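Local coordinates for protein RNase NGR3 (Nicotiana glutinosa, PDB 1VCZ) that probably cleaves RNA as a ribonuclease of the T2 family and holds guanosine-5'-monophosphate at two neighbouring sites, at residues F8-F13 with N48-K53; F40-L45 with Q114-F119; Q168-I173 with K202-P207; F13-P18 with S123-N128. All blocks are in the same frame, centred on the assembly; numbering follows the deposited sequence.

Contact 1: residues F8-F13 with N48-K53; sequences FDFFYF and NYENGK. With 5GP (guanosine-5'-monophosphate), chain B.
Asn48 meets Asp9 and Phe10 in a classic beta bulge where strands 10-16 and 41-48 pair antiparallel. Its O accepts both backbone N-H groups: Asp9 N lies in the carbonyl plane at 3.0 Å, Phe10 N is tilted from it. Asn48 N returns a bond to Phe10 O. With CG between the backbone N and the carbonyl carbon (chi1 66°), the Phe10 ring turns one face to Asn48 CB, a CH-pi contact 4.0 Å from the centroid. The Asn48 amide crosses the Tyr12 ring obliquely; its OD1 accepts N1 of the guanine of chain B at 2.6 Å, and N2 more weakly. Its ND2 donates to Tyr49 O, 3.1 Å away, which fixes the flip of the amide. With an alanine here, guanine N1 would probably be left without this acceptor and Tyr49 O without one of its donors. Tyr49 lays a ring edge on Phe8, CE2 to CA 3.8 Å, and its O also closes a type I turn with Gly52 N. Glu50 N points at the anti lone pair of Asp9 OD1. Asn51 forms an Asx turn, its OD1 accepting Lys53 N at 2.9 Å.

Contact 2: residues F40-L45 with Q114-F119; sequences FSIHGL and QAALDF. With 5GP (guanosine-5'-monophosphate), chain C.
Ile42 and Leu45 reach from strand 41-45 to helix 114-119, whose axis passes 8.8 Å away at 125° to the strand direction. The tight part is the tip of Ile42: with CG1 beside the backbone N (chi1 -56°), CD1 slots against the helix, 3.6 Å from Ala116 O and 4.0 Å from Ala116 CB, and Leu117 CD2 lies 4.0 Å from the same Ile42 CD1. The small Ala116 lets the strand come near, its CB directed at it. Leu45 makes fewer close contacts here, CD2 to Ala115 CB 3.9 Å. The side chains that meet are all apolar and buried. The partly exposed side of the helix belongs to Gln114 and Asp118, which take no part and bond to each other, NE2 to OD1 3.3 Å. On the other side of the strand His43, a predicted active-site residue, turns one ring face to the guanosine monophosphate of chain C, CE1 to N2 3.4 Å, and its ND1 is bonded to Gln175. A glycine in place of His43 would probably leave Gln175 OE1 without this partner and the guanine without the imidazole face beside it. In this alpha+beta fold, helix 109-123 covers the central antiparallel sheet: Trp80 touches Ile42 and Ala116, Tyr112 OH bonds to Leu45 O, and Phe119 packs on Phe13 of strand 10-16 and Val180 of strand 171-181.

Contact 3: residues Q168-I173 with K202-P207; sequences QGNHQI and KIEFPP
The Glu204 and Gln172 side chains lie side by side and point the same way; Glu204 is bonded through its backbone to the residues flanking Gln172. Glu204 N donates to His171 O at 2.8 Å, and Ile173 N donates to Glu204 O at 2.9 Å. Glu204 O also takes a CA-H...O contact from Gln172 CA. These bonds make a single beta bridge, Gln172 with Glu204, between the short C-terminal strand 202-205 and the beginning of strand 171-181 of the main sheet, consistent with the 60° between the strand directions. Extended beyond CG (chi2 -177°), Gln172 carries its amide out alongside the Glu204 carboxylate, but its NE2 gives Glu204 OE1 only a weak bond, 3.1 Å long, with amide and carboxylate planes 53° apart. The firmer partner of that NE2 is Asp23, whereas Gln172 OE1 receives a weak bond from Asn164. The second carboxylate oxygen, Glu204 OE2, is met by Gly139 N; Asn170 ND2 stays 3.7 Å from it and bonds to Asp166 instead. Asp166 also lies close to Glu204 OE1, and this pairing of acids may raise the pKa of one of them. His171 N is bonded to Glu140, and Ile173 O to Ser20 OG. Ile203 CD1 packs on Ile173 CB at 3.9 Å. Ile173 CG2 lies 3.6 Å from Phe205 CD1, the two side chains running alongside each other. Pro206 crosses Gln172 at about a right angle and sets its CG 3.4 Å from NE2.

Contact 4: residues F13-P18 with S123-N128; sequences FVQQWP and SNLLEN. With 5GP (guanosine-5'-monophosphate), chain C.
Gln15 carries CG beside its backbone N (chi1 -69°) and runs on extended (chi2 173°), which brings its amide to Ser123, whose OG stands between the backbone N and the carbonyl carbon (chi1 68°). The contact sets strand 13-16 of the antiparallel sheet against the junction of helices 109-123 and 125-131, in the alpha+beta fold of the T2 ribonucleases. Gln15 NE2 donates to Ser123 OG at 3.0 Å, the oxygen lying somewhat out of the amide plane. The same OG is also bonded to the carbonyls of Phe119 and Arg120, which its single proton can serve only by sharing or alternation. The other end of the amide, Gln15 OE1, accepts from a water at 2.7 Å, and that water in turn accepts from Leu125 N, in the first turn of helix 125-131. Both ends of the amide thus have a partner, which sets its flip. Leu125 comes from the opposite direction, its CD1 3.4 Å from Gln15 NE2. Farther along, Leu126 CD1 touches the six-membered ring of Trp17, 3.8 Å from CH2, while the indole NE1 bonds to Pro206 O. Phe13 CE2, at the ring edge, lies 4.4 Å from Ser123 OG. Gln16 points the other way, to the guanine of chain C, and binds it with two bonds: OE1 accepts N1 at 3.1 Å and NE2 donates to O6 at 2.9 Å.

Contacts 1 and 4 follow each other along strand 10-16, sharing Phe13, and each offers a side chain to a guanine base: Asn48 in contact 1 to chain B, Gln16 in contact 4 to chain C. Contact 2 lies next to contact 4, centres 9 Å apart, joined by a probable hydrogen bond from His43 N to Val14 O (2.8 Å). Its predicted catalytic His43 lies beside the chain C nucleotide. Phe13 CZ, 3.4 Å from Ala116 O, packs contact 1 on contact 2. Contact 3 is far from contact 1 (centres 28 Å apart) but touches contacts 4 and 2: Pro206 O meets Trp17 NE1 at 2.7 Å, and Phe40 CE2 touches Ile173 CD1 at 3.7 Å.

Contact 1: residues F8-F13 with N48-K53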
# COMPACT_ATOMS: atom_id res chain seq x y z
N PHE A 8 14.55 8.13 -11.79
CA PHE A 8 13.25 8.62 -11.36
C PHE A 8 13.33 9.64 -10.23
O PHE A 8 14.42 9.91 -9.72
CB PHE A 8 12.34 7.45 -11.00
CG PHE A 8 12.86 6.62 -9.86
CD1 PHE A 8 12.34 6.79 -8.58
CD2 PHE A 8 13.84 5.64 -10.08
CE1 PHE A 8 12.78 5.99 -7.52
CE2 PHE A 8 14.29 4.83 -9.03
CZ PHE A 8 13.75 5.01 -7.75
N ASP A 9 12.19 10.19 -9.83
CA ASP A 9 12.20 11.23 -8.82
C ASP A 9 11.88 10.84 -7.39
O ASP A 9 12.48 11.37 -6.47
CB ASP A 9 11.29 12.37 -9.24
CG ASP A 9 11.67 12.96 -10.59
OD1 ASP A 9 10.76 13.28 -11.37
OD2 ASP A 9 12.88 13.11 -10.88
N PHE A 10 10.91 9.95 -7.20
CA PHE A 10 10.53 9.53 -5.86
C PHE A 10 9.67 8.28 -6.00
O PHE A 10 9.38 7.85 -7.12
CB PHE A 10 9.70 10.63 -5.18
CG PHE A 10 8.35 10.86 -5.86
CD1 PHE A 10 7.21 10.26 -5.37
CD2 PHE A 10 8.26 11.67 -7.00
CE1 PHE A 10 5.96 10.44 -6.00
CE2 PHE A 10 7.02 11.86 -7.64
CZ PHE A 10 5.86 11.25 -7.14
N PHE A 11 9.32 7.67 -4.86
CA PHE A 11 8.43 6.51 -4.85
C PHE A 11 7.11 6.83 -4.22
O PHE A 11 7.05 7.58 -3.25
CB PHE A 11 8.91 5.36 -3.94
CG PHE A 11 10.17 4.69 -4.36
CD1 PHE A 11 11.41 5.14 -3.85
CD2 PHE A 11 10.15 3.55 -5.15
CE1 PHE A 11 12.58 4.45 -4.12
CE2 PHE A 11 11.33 2.86 -5.42
CZ PHE A 11 12.54 3.31 -4.90
N TYR A 12 6.05 6.23 -4.73
CA TYR A 12 4.80 6.30 -4.04
C TYR A 12 4.87 4.96 -3.26
O TYR A 12 5.21 3.92 -3.84
CB TYR A 12 3.61 6.17 -4.98
CG TYR A 12 3.12 7.48 -5.50
CD1 TYR A 12 2.82 7.63 -6.86
CD2 TYR A 12 2.92 8.56 -4.65
CE1 TYR A 12 2.33 8.82 -7.34
CE2 TYR A 12 2.42 9.77 -5.14
CZ TYR A 12 2.13 9.88 -6.48
OH TYR A 12 1.59 11.03 -6.98
N PHE A 13 4.61 5.01 -1.96
CA PHE A 13 4.54 3.79 -1.16
C PHE A 13 3.05 3.68 -0.87
O PHE A 13 2.44 4.52 -0.17
CB PHE A 13 5.35 3.90 0.16
CG PHE A 13 5.21 2.67 1.03
CD1 PHE A 13 5.45 1.40 0.53
CD2 PHE A 13 4.81 2.81 2.35
CE1 PHE A 13 5.28 0.26 1.34
CE2 PHE A 13 4.63 1.70 3.17
CZ PHE A 13 4.87 0.41 2.67
N ASN A 48 8.40 6.79 -9.47
CA ASN A 48 7.53 7.76 -10.15
C ASN A 48 8.30 9.02 -10.56
O ASN A 48 9.38 9.28 -10.05
CB ASN A 48 6.42 8.18 -9.16
CG ASN A 48 5.05 8.32 -9.81
OD1 ASN A 48 4.33 7.35 -9.97
ND2 ASN A 48 4.69 9.55 -10.19
N TYR A 49 7.74 9.78 -11.51
CA TYR A 49 8.32 11.06 -11.93
C TYR A 49 7.45 12.19 -11.38
O TYR A 49 6.25 12.03 -11.18
CB TYR A 49 8.32 11.18 -13.45
CG TYR A 49 9.09 10.11 -14.16
CD1 TYR A 49 8.53 9.45 -15.26
CD2 TYR A 49 10.40 9.80 -13.80
CE1 TYR A 49 9.25 8.51 -15.99
CE2 TYR A 49 11.15 8.86 -14.53
CZ TYR A 49 10.56 8.22 -15.62
OH TYR A 49 11.27 7.29 -16.34
N GLU A 50 8.05 13.36 -11.16
CA GLU A 50 7.31 14.50 -10.65
C GLU A 50 6.29 15.02 -11.66
O GLU A 50 5.38 15.79 -11.31
CB GLU A 50 8.28 15.61 -10.22
CG GLU A 50 9.05 15.25 -8.95
CD GLU A 50 9.85 16.39 -8.38
OE1 GLU A 50 9.68 17.55 -8.82
OE2 GLU A 50 10.65 16.12 -7.46
N ASN A 51 6.42 14.58 -12.91
CA ASN A 51 5.46 15.01 -13.91
C ASN A 51 4.21 14.13 -13.95
O ASN A 51 3.31 14.34 -14.76
CB ASN A 51 6.12 15.11 -15.31
CG ASN A 51 6.50 13.77 -15.89
OD1 ASN A 51 6.10 12.70 -15.41
ND2 ASN A 51 7.28 13.83 -16.97
N GLY A 52 4.14 13.14 -13.05
CA GLY A 52 2.96 12.31 -13.01
C GLY A 52 3.02 11.01 -13.79
O GLY A 52 2.14 10.16 -13.63
N LYS A 53 4.02 10.88 -14.65
CA LYS A 53 4.21 9.67 -15.42
C LYS A 53 5.17 8.85 -14.57
O LYS A 53 5.60 9.31 -13.51
CB LYS A 53 4.82 9.98 -16.78
CG LYS A 53 3.90 10.84 -17.65
CD LYS A 53 4.53 11.20 -18.99
CE LYS A 53 3.61 12.14 -19.78
NZ LYS A 53 4.29 12.66 -21.00
P 5GP B . -5.60 -0.58 -13.28
O1P 5GP B . -6.19 -1.85 -13.76
O2P 5GP B . -5.57 0.50 -14.36
O3P 5GP B . -6.35 -0.06 -11.99
O5' 5GP B . -4.06 -0.78 -12.79
C5' 5GP B . -3.25 0.35 -12.36
C4' 5GP B . -1.79 -0.00 -12.11
O4' 5GP B . -1.02 0.98 -12.92
C3' 5GP B . -1.23 0.18 -10.71
O3' 5GP B . -1.35 -0.97 -9.89
C2' 5GP B . 0.23 0.56 -10.94
O2' 5GP B . 1.08 -0.56 -11.18
C1' 5GP B . 0.12 1.46 -12.13
N9 5GP B . -0.05 2.89 -11.86
C8 5GP B . -1.20 3.65 -11.81
N7 5GP B . -1.07 4.82 -11.24
C5 5GP B . 0.32 4.88 -10.98
C6 5GP B . 1.07 5.98 -10.45
O6 5GP B . 0.65 7.08 -10.13
N1 5GP B . 2.45 5.66 -10.33
C2 5GP B . 3.01 4.42 -10.67
N2 5GP B . 4.35 4.38 -10.52
N3 5GP B . 2.30 3.36 -11.13
C4 5GP B . 0.95 3.69 -11.30
O HOH W 1 11.08 14.18 -5.88
O HOH W 2 9.31 14.65 -13.77

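Contact 2: residues F40-L45 with Q114-F119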
# COMPACT_ATOMS: atom_id res chain seq x y z
N PHE A 40 -3.21 -2.60 7.85
CA PHE A 40 -2.87 -2.15 6.51
C PHE A 40 -1.78 -3.04 5.96
O PHE A 40 -0.82 -3.39 6.66
CB PHE A 40 -2.40 -0.69 6.53
CG PHE A 40 -3.51 0.29 6.77
CD1 PHE A 40 -3.89 0.62 8.07
CD2 PHE A 40 -4.21 0.85 5.69
CE1 PHE A 40 -4.95 1.49 8.29
CE2 PHE A 40 -5.27 1.71 5.91
CZ PHE A 40 -5.64 2.03 7.20
N SER A 41 -1.91 -3.38 4.69
CA SER A 41 -0.92 -4.24 4.05
C SER A 41 -0.35 -3.51 2.84
O SER A 41 -0.93 -2.55 2.34
CB SER A 41 -1.57 -5.53 3.60
OG SER A 41 -2.52 -5.29 2.58
N ILE A 42 0.78 -4.01 2.36
CA ILE A 42 1.43 -3.39 1.21
C ILE A 42 0.77 -3.68 -0.13
O ILE A 42 0.44 -4.82 -0.44
CB ILE A 42 2.90 -3.86 1.10
CG1 ILE A 42 3.64 -3.55 2.40
CG2 ILE A 42 3.61 -3.17 -0.07
CD1 ILE A 42 4.88 -4.39 2.64
N HIS A 43 0.58 -2.64 -0.92
CA HIS A 43 0.11 -2.85 -2.28
C HIS A 43 1.38 -2.73 -3.13
O HIS A 43 1.76 -3.69 -3.84
CB HIS A 43 -0.91 -1.80 -2.73
CG HIS A 43 -1.32 -1.94 -4.17
ND1 HIS A 43 -2.42 -1.32 -4.71
CD2 HIS A 43 -0.77 -2.67 -5.18
CE1 HIS A 43 -2.54 -1.66 -5.98
NE2 HIS A 43 -1.55 -2.48 -6.29
N GLY A 44 2.07 -1.60 -3.05
CA GLY A 44 3.29 -1.47 -3.85
C GLY A 44 4.24 -0.34 -3.49
O GLY A 44 3.90 0.54 -2.70
N LEU A 45 5.45 -0.41 -4.05
CA LEU A 45 6.49 0.62 -3.83
C LEU A 45 6.78 0.98 -5.29
O LEU A 45 7.45 0.22 -5.99
CB LEU A 45 7.72 -0.00 -3.18
CG LEU A 45 8.86 0.96 -2.88
CD1 LEU A 45 8.31 2.18 -2.12
CD2 LEU A 45 9.94 0.22 -2.07
N GLN A 114 12.61 -5.54 1.21
CA GLN A 114 12.90 -5.15 2.60
C GLN A 114 12.44 -3.69 2.80
O GLN A 114 11.90 -3.34 3.85
CB GLN A 114 14.40 -5.24 2.87
CG GLN A 114 14.76 -5.03 4.32
CD GLN A 114 14.42 -6.24 5.15
OE1 GLN A 114 14.93 -7.34 4.90
NE2 GLN A 114 13.54 -6.06 6.14
N ALA A 115 12.67 -2.85 1.80
CA ALA A 115 12.24 -1.45 1.89
C ALA A 115 10.74 -1.36 2.06
O ALA A 115 10.28 -0.62 2.89
CB ALA A 115 12.67 -0.65 0.62
N ALA A 116 9.97 -2.12 1.28
CA ALA A 116 8.52 -2.06 1.40
C ALA A 116 8.09 -2.46 2.82
O ALA A 116 7.29 -1.79 3.44
CB ALA A 116 7.86 -2.97 0.36
N LEU A 117 8.64 -3.57 3.33
CA LEU A 117 8.33 -4.02 4.68
C LEU A 117 8.72 -2.99 5.74
O LEU A 117 7.96 -2.74 6.69
CB LEU A 117 9.08 -5.34 4.98
CG LEU A 117 8.67 -6.54 4.12
CD1 LEU A 117 9.71 -7.67 4.30
CD2 LEU A 117 7.29 -7.01 4.55
N ASP A 118 9.91 -2.42 5.61
CA ASP A 118 10.40 -1.41 6.54
C ASP A 118 9.50 -0.16 6.54
O ASP A 118 9.17 0.39 7.60
CB ASP A 118 11.83 -1.01 6.19
CG ASP A 118 12.84 -2.13 6.48
OD1 ASP A 118 12.44 -3.15 7.10
OD2 ASP A 118 14.03 -1.98 6.09
N PHE A 119 9.12 0.31 5.35
CA PHE A 119 8.24 1.48 5.32
C PHE A 119 6.82 1.19 5.81
O PHE A 119 6.15 2.10 6.32
CB PHE A 119 8.24 2.10 3.90
CG PHE A 119 9.50 2.87 3.61
CD1 PHE A 119 10.40 2.44 2.64
CD2 PHE A 119 9.82 3.99 4.37
CE1 PHE A 119 11.60 3.12 2.43
CE2 PHE A 119 11.03 4.67 4.16
CZ PHE A 119 11.93 4.23 3.19
P 5GP C . 0.54 -3.29 -10.10
O1P 5GP C . 0.71 -2.22 -9.10
O2P 5GP C . -0.21 -2.87 -11.36
O3P 5GP C . 1.94 -3.91 -10.49
O5' 5GP C . -0.29 -4.55 -9.49
C5' 5GP C . -1.71 -4.47 -9.31
C4' 5GP C . -2.42 -5.72 -9.80
O4' 5GP C . -2.17 -6.71 -8.74
C3' 5GP C . -3.93 -5.66 -9.94
O3' 5GP C . -4.35 -5.42 -11.27
C2' 5GP C . -4.47 -7.01 -9.44
O2' 5GP C . -4.87 -7.88 -10.53
C1' 5GP C . -3.31 -7.59 -8.63
N9 5GP C . -3.53 -7.92 -7.19
C8 5GP C . -3.36 -9.12 -6.54
N7 5GP C . -3.72 -9.14 -5.28
C5 5GP C . -4.09 -7.79 -5.04
C6 5GP C . -4.52 -7.20 -3.81
O6 5GP C . -4.58 -7.72 -2.71
N1 5GP C . -4.89 -5.83 -3.98
C2 5GP C . -4.73 -5.12 -5.18
N2 5GP C . -5.09 -3.81 -5.10
N3 5GP C . -4.25 -5.66 -6.34
C4 5GP C . -3.97 -7.03 -6.19

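Contact 3: residues Q168-I173 with K202-P207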
# COMPACT_ATOMS: atom_id res chain seq x y z
N GLN A 168 -22.89 -1.61 0.23
CA GLN A 168 -24.02 -0.83 0.71
C GLN A 168 -23.96 0.66 0.38
O GLN A 168 -24.76 1.45 0.88
CB GLN A 168 -24.15 -1.01 2.22
CG GLN A 168 -24.28 -2.46 2.62
CD GLN A 168 -24.11 -2.65 4.11
OE1 GLN A 168 -23.96 -3.78 4.59
NE2 GLN A 168 -24.16 -1.55 4.86
N GLY A 169 -23.00 1.04 -0.46
CA GLY A 169 -22.88 2.44 -0.85
C GLY A 169 -22.01 3.33 0.02
O GLY A 169 -21.88 4.52 -0.25
N ASN A 170 -21.43 2.78 1.08
CA ASN A 170 -20.58 3.57 1.96
C ASN A 170 -19.24 3.87 1.29
O ASN A 170 -18.67 3.01 0.61
CB ASN A 170 -20.32 2.82 3.26
CG ASN A 170 -21.58 2.57 4.07
OD1 ASN A 170 -22.15 3.50 4.65
ND2 ASN A 170 -22.02 1.32 4.10
N HIS A 171 -18.75 5.09 1.46
CA HIS A 171 -17.45 5.47 0.93
C HIS A 171 -16.51 5.05 2.05
O HIS A 171 -16.77 5.35 3.20
CB HIS A 171 -17.40 6.98 0.70
CG HIS A 171 -18.45 7.46 -0.24
ND1 HIS A 171 -18.35 7.32 -1.61
CD2 HIS A 171 -19.67 8.01 -0.01
CE1 HIS A 171 -19.45 7.76 -2.18
NE2 HIS A 171 -20.27 8.18 -1.23
N GLN A 172 -15.43 4.37 1.70
CA GLN A 172 -14.52 3.86 2.71
C GLN A 172 -13.07 4.10 2.35
O GLN A 172 -12.74 4.22 1.18
CB GLN A 172 -14.74 2.35 2.83
CG GLN A 172 -14.71 1.65 1.47
CD GLN A 172 -15.01 0.16 1.55
OE1 GLN A 172 -14.75 -0.59 0.60
NE2 GLN A 172 -15.54 -0.28 2.68
N ILE A 173 -12.21 4.16 3.37
CA ILE A 173 -10.78 4.34 3.14
C ILE A 173 -10.31 3.04 2.47
O ILE A 173 -10.54 1.94 2.99
CB ILE A 173 -10.04 4.62 4.49
CG1 ILE A 173 -8.55 4.84 4.27
CG2 ILE A 173 -10.29 3.50 5.50
CD1 ILE A 173 -7.79 3.61 3.93
N LYS A 202 -16.83 12.50 5.12
CA LYS A 202 -17.07 11.45 6.14
C LYS A 202 -16.90 10.08 5.47
O LYS A 202 -17.56 9.79 4.48
CB LYS A 202 -18.48 11.56 6.70
CG LYS A 202 -18.75 12.80 7.54
CD LYS A 202 -17.88 12.81 8.78
CE LYS A 202 -18.68 13.13 10.04
NZ LYS A 202 -19.51 11.97 10.49
N ILE A 203 -16.04 9.23 6.03
CA ILE A 203 -15.85 7.92 5.42
C ILE A 203 -15.81 6.79 6.42
O ILE A 203 -15.68 7.00 7.63
CB ILE A 203 -14.56 7.87 4.57
CG1 ILE A 203 -13.34 8.16 5.44
CG2 ILE A 203 -14.65 8.84 3.39
CD1 ILE A 203 -12.01 8.00 4.69
N GLU A 204 -15.90 5.58 5.89
CA GLU A 204 -15.91 4.35 6.68
C GLU A 204 -14.52 3.73 6.75
O GLU A 204 -13.74 3.82 5.80
CB GLU A 204 -16.87 3.37 6.03
CG GLU A 204 -17.02 2.02 6.72
CD GLU A 204 -17.96 1.13 5.94
OE1 GLU A 204 -17.54 0.62 4.88
OE2 GLU A 204 -19.12 0.97 6.37
N PHE A 205 -14.22 3.09 7.88
CA PHE A 205 -12.96 2.39 8.16
C PHE A 205 -13.54 1.05 8.63
O PHE A 205 -13.62 0.77 9.83
CB PHE A 205 -12.23 3.12 9.30
CG PHE A 205 -10.89 2.55 9.65
CD1 PHE A 205 -10.15 1.81 8.73
CD2 PHE A 205 -10.33 2.80 10.90
CE1 PHE A 205 -8.88 1.33 9.06
CE2 PHE A 205 -9.06 2.32 11.24
CZ PHE A 205 -8.33 1.58 10.32
N PRO A 206 -13.97 0.21 7.67
CA PRO A 206 -14.58 -1.10 7.93
C PRO A 206 -13.78 -2.24 8.53
O PRO A 206 -12.58 -2.38 8.31
CB PRO A 206 -15.11 -1.50 6.56
CG PRO A 206 -14.06 -0.96 5.65
CD PRO A 206 -13.86 0.43 6.22
N PRO A 207 -14.45 -3.05 9.36
CA PRO A 207 -13.82 -4.21 10.00
C PRO A 207 -13.95 -5.30 8.93
O PRO A 207 -14.63 -5.11 7.93
CB PRO A 207 -14.71 -4.49 11.21
CG PRO A 207 -15.33 -3.16 11.51
CD PRO A 207 -15.63 -2.61 10.13

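Contact 4: residues F13-P18 with S123-N128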
# COMPACT_ATOMS: atom_id res chain seq x y z
N PHE A 13 4.61 5.01 -1.96
CA PHE A 13 4.54 3.79 -1.16
C PHE A 13 3.05 3.68 -0.87
O PHE A 13 2.44 4.52 -0.17
CB PHE A 13 5.35 3.90 0.16
CG PHE A 13 5.21 2.67 1.03
CD1 PHE A 13 5.45 1.40 0.53
CD2 PHE A 13 4.81 2.81 2.35
CE1 PHE A 13 5.28 0.26 1.34
CE2 PHE A 13 4.63 1.70 3.17
CZ PHE A 13 4.87 0.41 2.67
N VAL A 14 2.44 2.64 -1.45
CA VAL A 14 1.01 2.40 -1.36
C VAL A 14 0.60 1.23 -0.48
O VAL A 14 1.10 0.10 -0.63
CB VAL A 14 0.44 2.18 -2.78
CG1 VAL A 14 -1.10 2.24 -2.76
CG2 VAL A 14 1.01 3.26 -3.73
N GLN A 15 -0.30 1.51 0.46
CA GLN A 15 -0.84 0.48 1.35
C GLN A 15 -2.34 0.38 1.13
O GLN A 15 -3.00 1.34 0.74
CB GLN A 15 -0.56 0.80 2.83
CG GLN A 15 0.92 0.68 3.17
CD GLN A 15 1.22 1.16 4.55
OE1 GLN A 15 1.07 0.42 5.52
NE2 GLN A 15 1.64 2.42 4.65
N GLN A 16 -2.88 -0.81 1.36
CA GLN A 16 -4.32 -1.01 1.19
C GLN A 16 -4.93 -1.50 2.50
O GLN A 16 -4.23 -2.07 3.35
CB GLN A 16 -4.60 -2.04 0.07
CG GLN A 16 -4.14 -3.48 0.36
CD GLN A 16 -4.61 -4.49 -0.70
OE1 GLN A 16 -5.66 -4.30 -1.34
NE2 GLN A 16 -3.86 -5.57 -0.86
N TRP A 17 -6.21 -1.22 2.68
CA TRP A 17 -6.96 -1.67 3.85
C TRP A 17 -7.70 -2.89 3.31
O TRP A 17 -8.68 -2.76 2.56
CB TRP A 17 -7.97 -0.61 4.29
CG TRP A 17 -8.74 -1.04 5.51
CD1 TRP A 17 -10.10 -1.18 5.62
CD2 TRP A 17 -8.20 -1.39 6.79
NE1 TRP A 17 -10.43 -1.60 6.90
CE2 TRP A 17 -9.29 -1.73 7.64
CE3 TRP A 17 -6.90 -1.44 7.32
CZ2 TRP A 17 -9.12 -2.12 8.97
CZ3 TRP A 17 -6.73 -1.83 8.66
CH2 TRP A 17 -7.85 -2.16 9.46
N PRO A 18 -7.24 -4.11 3.66
CA PRO A 18 -7.84 -5.37 3.19
C PRO A 18 -9.36 -5.42 3.24
O PRO A 18 -10.00 -5.78 2.25
CB PRO A 18 -7.20 -6.42 4.11
CG PRO A 18 -5.84 -5.85 4.34
CD PRO A 18 -6.17 -4.38 4.63
N SER A 123 5.58 3.56 8.85
CA SER A 123 4.37 4.37 8.73
C SER A 123 3.35 4.01 9.80
O SER A 123 2.52 4.83 10.15
CB SER A 123 3.78 4.25 7.33
OG SER A 123 3.26 2.95 7.12
N ASN A 124 3.39 2.76 10.27
CA ASN A 124 2.54 2.30 11.40
C ASN A 124 1.14 2.93 11.40
O ASN A 124 0.70 3.53 12.40
CB ASN A 124 3.28 2.67 12.69
CG ASN A 124 2.81 1.87 13.90
OD1 ASN A 124 2.51 0.68 13.78
ND2 ASN A 124 2.74 2.52 15.05
N LEU A 125 0.44 2.78 10.28
CA LEU A 125 -0.86 3.40 10.09
C LEU A 125 -1.95 3.05 11.09
O LEU A 125 -2.57 3.94 11.66
CB LEU A 125 -1.37 3.10 8.68
CG LEU A 125 -0.49 3.59 7.52
CD1 LEU A 125 -1.20 3.26 6.23
CD2 LEU A 125 -0.27 5.09 7.61
N LEU A 126 -2.20 1.76 11.28
CA LEU A 126 -3.25 1.30 12.19
C LEU A 126 -3.06 1.90 13.58
O LEU A 126 -4.00 2.39 14.18
CB LEU A 126 -3.25 -0.23 12.28
CG LEU A 126 -4.46 -0.88 12.97
CD1 LEU A 126 -5.72 -0.61 12.18
CD2 LEU A 126 -4.24 -2.39 13.07
N GLU A 127 -1.83 1.87 14.07
CA GLU A 127 -1.54 2.40 15.40
C GLU A 127 -1.61 3.93 15.45
O GLU A 127 -2.08 4.52 16.44
CB GLU A 127 -0.17 1.90 15.84
CG GLU A 127 -0.14 0.38 16.01
CD GLU A 127 -1.02 -0.09 17.16
OE1 GLU A 127 -0.78 0.36 18.30
OE2 GLU A 127 -1.95 -0.91 16.92
N ASN A 128 -1.16 4.59 14.39
CA ASN A 128 -1.24 6.03 14.39
C ASN A 128 -2.71 6.46 14.45
O ASN A 128 -3.06 7.46 15.09
CB ASN A 128 -0.54 6.60 13.16
CG ASN A 128 0.96 6.66 13.34
OD1 ASN A 128 1.44 7.01 14.43
ND2 ASN A 128 1.71 6.33 12.28
P 5GP C . 0.54 -3.29 -10.10
O1P 5GP C . 0.71 -2.22 -9.10
O2P 5GP C . -0.21 -2.87 -11.36
O3P 5GP C . 1.94 -3.91 -10.49
O5' 5GP C . -0.29 -4.55 -9.49
C5' 5GP C . -1.71 -4.47 -9.31
C4' 5GP C . -2.42 -5.72 -9.80
O4' 5GP C . -2.17 -6.71 -8.74
C3' 5GP C . -3.93 -5.66 -9.94
O3' 5GP C . -4.35 -5.42 -11.27
C2' 5GP C . -4.47 -7.01 -9.44
O2' 5GP C . -4.87 -7.88 -10.53
C1' 5GP C . -3.31 -7.59 -8.63
N9 5GP C . -3.53 -7.92 -7.19
C8 5GP C . -3.36 -9.12 -6.54
N7 5GP C . -3.72 -9.14 -5.28
C5 5GP C . -4.09 -7.79 -5.04
C6 5GP C . -4.52 -7.20 -3.81
O6 5GP C . -4.58 -7.72 -2.71
N1 5GP C . -4.89 -5.83 -3.98
C2 5GP C . -4.73 -5.12 -5.18
N2 5GP C . -5.09 -3.81 -5.10
N3 5GP C . -4.25 -5.66 -6.34
C4 5GP C . -3.97 -7.03 -6.19
O HOH W 3 1.11 0.59 8.21